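Local structure of Ice-binding protein (Flavobacteriaceae bacterium, 5UYT) at residues T234-T239 with S410-N415; D372-T377 with I391-V396. The protein probably binds ice crystals and limits their growth, acting as an antifreeze protein of an Antarctic bacterium. All blocks are in the same frame, centred on the assembly; numbering follows the deposited sequence. Where two conformers were deposited one is given.

Interaction 1: T234-T239 with S410-N415; sequences TNAGIT and STFGIN
Asn235 and Thr411 are paired on neighbouring parallel strands, with both side chains on the buried side of the sheet, where they cross at about a right angle. With CG anti to the backbone N (chi1 179°), the Asn235 side chain leans over its neighbour: Asn235 CB already lies 3.2 Å from Thr411 OG1, and CG stays beside that hydroxyl, bringing OD1 to it. At the tip the two ends of the amide part company. Asn235 OD1 accepts from Thr411 OG1 at 2.7 Å, in the carbonyl plane and on a lone pair, and from Thr239 OG1 at 2.6 Å, the latter tilted 20° from the plane. Asn235 ND2 donates to Gly254 O in the next coil and makes a weak bond to Gly237 O. Thr239 OG1 continues the network, accepting from Ile414 N at 3.0 Å, while Thr239 CG2 packs on Ile414 CG1. A leucine at Asn235 would probably leave both threonine hydroxyls without their acceptor and Gly254 O without the amide donor. Around this network the backbone ladder runs through Thr411 N to Thr234 O, Ala236 N to Thr411 O and Gly413 N to Ala236 O. On the other side of the sheet, Ala236 CB meets Phe412 CD1 at 3.9 Å, and a water joins Thr234 O to Thr411 O. Two hydroxyls converging on one buried amide oxygen thus give the turn between strands a polar, directional fastening inside the solenoid.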
loop_
_atom_site.group_PDB
_atom_site.type_symbol
_atom_site.label_atom_id
_atom_site.label_comp_id
_atom_site.label_asym_id
_atom_site.label_seq_id
_atom_site.Cartn_x
_atom_site.Cartn_y
_atom_site.Cartn_z
ATOM N N THR A 234 -26.522 20.850 -3.177
ATOM C CA THR A 234 -27.811 20.442 -3.759
ATOM C C THR A 234 -27.846 18.936 -3.860
ATOM O O THR A 234 -26.974 18.343 -4.499
ATOM C CB THR A 234 -27.989 20.996 -5.169
ATOM O OG1 THR A 234 -27.895 22.425 -5.101
ATOM C CG2 THR A 234 -29.427 20.674 -5.663
ATOM N N ASN A 235 -28.843 18.322 -3.239
ATOM C CA ASN A 235 -29.086 16.902 -3.457
ATOM C C ASN A 235 -30.262 16.678 -4.399
ATOM O O ASN A 235 -31.225 17.460 -4.393
ATOM C CB ASN A 235 -29.407 16.176 -2.136
ATOM C CG ASN A 235 -29.693 14.683 -2.344
ATOM O OD1 ASN A 235 -28.781 13.872 -2.671
ATOM N ND2 ASN A 235 -30.982 14.300 -2.223
ATOM N N ALA A 236 -30.171 15.635 -5.205
ATOM C CA ALA A 236 -31.323 15.132 -5.990
ATOM C C ALA A 236 -31.473 13.650 -5.756
ATOM O O ALA A 236 -30.501 12.975 -5.367
ATOM C CB ALA A 236 -31.117 15.377 -7.474
ATOM N N GLY A 237 -32.685 13.145 -6.022
ATOM C CA GLY A 237 -32.963 11.715 -5.830
ATOM C C GLY A 237 -33.107 11.383 -4.342
ATOM O O GLY A 237 -33.211 12.273 -3.480
ATOM N N ILE A 238 -33.115 10.092 -4.075
ATOM C CA ILE A 238 -33.301 9.528 -2.727
ATOM C C ILE A 238 -31.932 9.285 -2.080
ATOM O O ILE A 238 -31.171 8.381 -2.480
ATOM C CB ILE A 238 -34.144 8.211 -2.801
ATOM C CG1 ILE A 238 -35.544 8.466 -3.439
ATOM C CG2 ILE A 238 -34.242 7.573 -1.409
ATOM C CD1 ILE A 238 -36.418 9.469 -2.680
ATOM N N THR A 239 -31.652 10.089 -1.064
ATOM C CA THR A 239 -30.332 10.103 -0.440
ATOM C C THR A 239 -30.539 9.948 1.039
ATOM O O THR A 239 -31.493 10.548 1.600
ATOM C CB THR A 239 -29.650 11.441 -0.771
ATOM O OG1 THR A 239 -29.185 11.363 -2.123
ATOM C CG2 THR A 239 -28.483 11.739 0.170
ATOM N N SER A 410 -22.858 18.780 -5.491
ATOM C CA SER A 410 -24.093 18.227 -6.022
ATOM C C SER A 410 -24.062 16.743 -5.768
ATOM O O SER A 410 -23.075 16.086 -6.137
ATOM C CB SER A 410 -24.224 18.495 -7.522
ATOM O OG SER A 410 -24.103 19.886 -7.792
ATOM N N THR A 411 -25.112 16.224 -5.132
ATOM C CA THR A 411 -25.169 14.805 -4.817
ATOM C C THR A 411 -26.413 14.209 -5.476
ATOM O O THR A 411 -27.445 14.916 -5.648
ATOM C CB THR A 411 -25.214 14.539 -3.282
ATOM O OG1 THR A 411 -26.382 15.160 -2.707
ATOM C CG2 THR A 411 -23.957 15.198 -2.616
ATOM N N PHE A 412 -26.331 12.913 -5.801
ATOM C CA PHE A 412 -27.398 12.238 -6.525
ATOM C C PHE A 412 -27.621 10.845 -5.908
ATOM O O PHE A 412 -26.806 9.939 -6.130
ATOM C CB PHE A 412 -27.010 12.107 -8.022
ATOM C CG PHE A 412 -26.867 13.426 -8.722
ATOM C CD1 PHE A 412 -27.960 14.027 -9.351
ATOM C CD2 PHE A 412 -25.645 14.080 -8.771
ATOM C CE1 PHE A 412 -27.846 15.265 -10.002
ATOM C CE2 PHE A 412 -25.530 15.319 -9.401
ATOM C CZ PHE A 412 -26.627 15.921 -10.029
ATOM N N GLY A 413 -28.687 10.668 -5.113
ATOM C CA GLY A 413 -29.062 9.316 -4.708
ATOM C C GLY A 413 -27.927 8.570 -4.015
ATOM O O GLY A 413 -27.640 7.407 -4.364
ATOM N N ILE A 414 -27.360 9.186 -2.986
ATOM C CA ILE A 414 -26.171 8.626 -2.297
ATOM C C ILE A 414 -26.533 8.164 -0.880
ATOM O O ILE A 414 -27.631 8.465 -0.375
ATOM C CB ILE A 414 -24.995 9.633 -2.237
ATOM C CG1 ILE A 414 -25.270 10.783 -1.248
ATOM C CG2 ILE A 414 -24.661 10.200 -3.637
ATOM C CD1 ILE A 414 -23.994 11.632 -1.017
ATOM N N ASN A 415 -25.614 7.421 -0.262
ATOM C CA ASN A 415 -25.759 7.027 1.139
ATOM C C ASN A 415 -24.441 7.347 1.825
ATOM O O ASN A 415 -23.406 6.756 1.492
ATOM C CB ASN A 415 -26.145 5.559 1.264
ATOM C CG ASN A 415 -26.570 5.193 2.686
ATOM O OD1 ASN A 415 -27.690 4.665 2.935
ATOM N ND2 ASN A 415 -25.713 5.471 3.605
HETATM O O HOH W 1 -27.768 17.420 -7.152
HETATM O O HOH W 2 -24.772 22.609 -5.894
#

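Interaction 2: D372-T377 with I391-V396; sequences DLNDYT and IINTGV
Leu373 O is gripped twice by Asn393, whose backbone N and side-chain ND2 both donate to it. The backbone bond, 3.0 Å from Asn393 N to Leu373 O, runs nearly along the C=O axis; Asn393 ND2, also at 3.0 Å, comes from above the carbonyl plane, 49° out of it, with Leu373 O close to the plane of the Asn393 side-chain amide. Setting CG anti to the carbonyl carbon (chi1 -74°) swings the amide over the neighbouring coil. A water accepts from the same ND2 and donates to Asp372 OD2, tying carboxylate to amide on the outer side of the sheet. Inside, Leu373 CB packs against Ile392 CG2 and Val396 CG2. Farther along, Tyr376 N donates to Thr394 O at 3.0 Å, and the tyrosine ring lies over the backbone of the next turn: Gly395 CA, which bears no side chain, makes a CH-pi contact 3.9 Å from the Tyr376 ring centroid, 23° off the normal. Each strand leads into a type II turn, Asn374 to Thr377 and Asn393 to Val396, and the stacking of one strand and turn upon its equivalent in the next coil is the mark of a right-handed beta-helix.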
loop_
_atom_site.group_PDB
_atom_site.type_symbol
_atom_site.label_atom_id
_atom_site.label_comp_id
_atom_site.label_asym_id
_atom_site.label_seq_id
_atom_site.Cartn_x
_atom_site.Cartn_y
_atom_site.Cartn_z
ATOM N N ASP A 372 -14.873 14.279 -7.951
ATOM C CA ASP A 372 -16.026 13.687 -8.644
ATOM C C ASP A 372 -16.007 12.195 -8.361
ATOM O O ASP A 372 -15.047 11.490 -8.751
ATOM C CB ASP A 372 -15.923 13.964 -10.130
ATOM C CG ASP A 372 -17.153 13.502 -10.895
ATOM O OD1 ASP A 372 -17.769 12.499 -10.494
ATOM O OD2 ASP A 372 -17.490 14.158 -11.905
ATOM N N LEU A 373 -16.985 11.728 -7.604
ATOM C CA LEU A 373 -17.073 10.283 -7.272
ATOM C C LEU A 373 -18.088 9.685 -8.217
ATOM O O LEU A 373 -19.252 10.107 -8.206
ATOM C CB LEU A 373 -17.479 10.059 -5.791
ATOM C CG LEU A 373 -16.463 10.706 -4.816
ATOM C CD1 LEU A 373 -16.926 10.336 -3.420
ATOM C CD2 LEU A 373 -15.025 10.194 -5.057
ATOM N N ASN A 374 -17.633 8.819 -9.126
ATOM C CA ASN A 374 -18.514 8.306 -10.212
ATOM C C ASN A 374 -19.518 7.256 -9.687
ATOM O O ASN A 374 -19.371 6.775 -8.554
ATOM C CB ASN A 374 -17.613 7.722 -11.315
ATOM C CG ASN A 374 -18.182 7.915 -12.699
ATOM O OD1 ASN A 374 -19.390 8.087 -12.871
ATOM N ND2 ASN A 374 -17.308 7.841 -13.718
ATOM N N ASP A 375 -20.546 6.919 -10.496
ATOM C CA ASP A 375 -21.688 6.094 -10.043
ATOM C C ASP A 375 -21.223 4.828 -9.311
ATOM O O ASP A 375 -20.340 4.102 -9.792
ATOM C CB ASP A 375 -22.557 5.605 -11.207
ATOM C CG ASP A 375 -23.047 6.719 -12.148
ATOM O OD1 ASP A 375 -22.583 7.875 -12.103
ATOM O OD2 ASP A 375 -23.927 6.372 -12.981
ATOM N N TYR A 376 -21.861 4.538 -8.192
ATOM C CA TYR A 376 -21.655 3.268 -7.461
ATOM C C TYR A 376 -20.231 3.097 -6.937
ATOM O O TYR A 376 -19.792 1.988 -6.631
ATOM C CB TYR A 376 -22.212 2.034 -8.258
ATOM C CG TYR A 376 -23.698 2.137 -8.340
ATOM C CD1 TYR A 376 -24.473 1.807 -7.238
ATOM C CD2 TYR A 376 -24.319 2.714 -9.459
ATOM C CE1 TYR A 376 -25.848 1.955 -7.265
ATOM C CE2 TYR A 376 -25.719 2.880 -9.497
ATOM C CZ TYR A 376 -26.453 2.528 -8.386
ATOM O OH TYR A 376 -27.831 2.694 -8.392
ATOM N N THR A 377 -19.545 4.206 -6.745
ATOM C CA THR A 377 -18.243 4.171 -6.037
ATOM C C THR A 377 -18.453 3.952 -4.530
ATOM O O THR A 377 -19.416 4.460 -3.966
ATOM C CB THR A 377 -17.477 5.454 -6.327
ATOM O OG1 THR A 377 -17.098 5.407 -7.726
ATOM C CG2 THR A 377 -16.247 5.590 -5.422
ATOM N N ILE A 391 -18.954 16.616 -7.251
ATOM C CA ILE A 391 -20.118 15.843 -7.719
ATOM C C ILE A 391 -20.042 14.457 -7.114
ATOM O O ILE A 391 -18.995 13.792 -7.213
ATOM C CB ILE A 391 -20.135 15.707 -9.256
ATOM C CG1 ILE A 391 -20.164 17.082 -9.895
ATOM C CG2 ILE A 391 -21.345 14.855 -9.715
ATOM C CD1 ILE A 391 -19.984 17.037 -11.413
ATOM N N ILE A 392 -21.134 14.010 -6.498
ATOM C CA ILE A 392 -21.186 12.656 -5.954
ATOM C C ILE A 392 -22.373 11.984 -6.628
ATOM O O ILE A 392 -23.540 12.365 -6.426
ATOM C CB ILE A 392 -21.335 12.607 -4.427
ATOM C CG1 ILE A 392 -20.391 13.613 -3.746
ATOM C CG2 ILE A 392 -21.062 11.174 -3.946
ATOM C CD1 ILE A 392 -20.502 13.657 -2.241
ATOM N N ASN A 393 -22.039 11.036 -7.501
ATOM C CA ASN A 393 -23.020 10.466 -8.451
ATOM C C ASN A 393 -23.873 9.348 -7.906
ATOM O O ASN A 393 -23.653 8.866 -6.793
ATOM C CB ASN A 393 -22.245 9.998 -9.732
ATOM C CG ASN A 393 -21.791 11.176 -10.605
ATOM O OD1 ASN A 393 -22.629 11.831 -11.274
ATOM N ND2 ASN A 393 -20.482 11.495 -10.571
ATOM N N THR A 394 -24.872 8.956 -8.696
ATOM C CA THR A 394 -25.854 7.968 -8.278
ATOM C C THR A 394 -25.245 6.760 -7.552
ATOM O O THR A 394 -24.359 6.104 -8.081
ATOM C CB THR A 394 -26.556 7.438 -9.524
ATOM O OG1 THR A 394 -27.203 8.552 -10.193
ATOM C CG2 THR A 394 -27.622 6.369 -9.130
ATOM N N GLY A 395 -25.761 6.452 -6.362
ATOM C CA GLY A 395 -25.483 5.173 -5.769
ATOM C C GLY A 395 -24.178 5.148 -4.984
ATOM O O GLY A 395 -23.868 4.131 -4.373
ATOM N N VAL A 396 -23.432 6.255 -4.977
ATOM C CA VAL A 396 -22.166 6.291 -4.224
ATOM C C VAL A 396 -22.457 6.024 -2.740
ATOM O O VAL A 396 -23.476 6.540 -2.206
ATOM C CB VAL A 396 -21.471 7.652 -4.418
ATOM C CG1 VAL A 396 -20.349 7.829 -3.364
ATOM C CG2 VAL A 396 -20.855 7.727 -5.813
HETATM O O HOH W 3 -19.563 13.249 -13.083
HETATM O O HOH W 4 -21.839 2.296 -4.005
#

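Interactions 1 and 2 belong to one five-strand parallel face of the same beta-solenoid, on adjacent strands: 409-412 pairs with 233-236 on one side and with 390-392 on the other. They meet directly, Ser410 O lying 2.9 Å from Ile392 N and Ile414 packing against the turn at 393-396. Both are partly buried and run from strand into turn, but their chemistry differs. Interaction 1 joins segments 171 residues apart and puts its asparagine network on the inside of the sheet; interaction 2 joins consecutive coils and fills that inside with aliphatic side chains, while its asparagines, carboxylates and tyrosine are on the more exposed side.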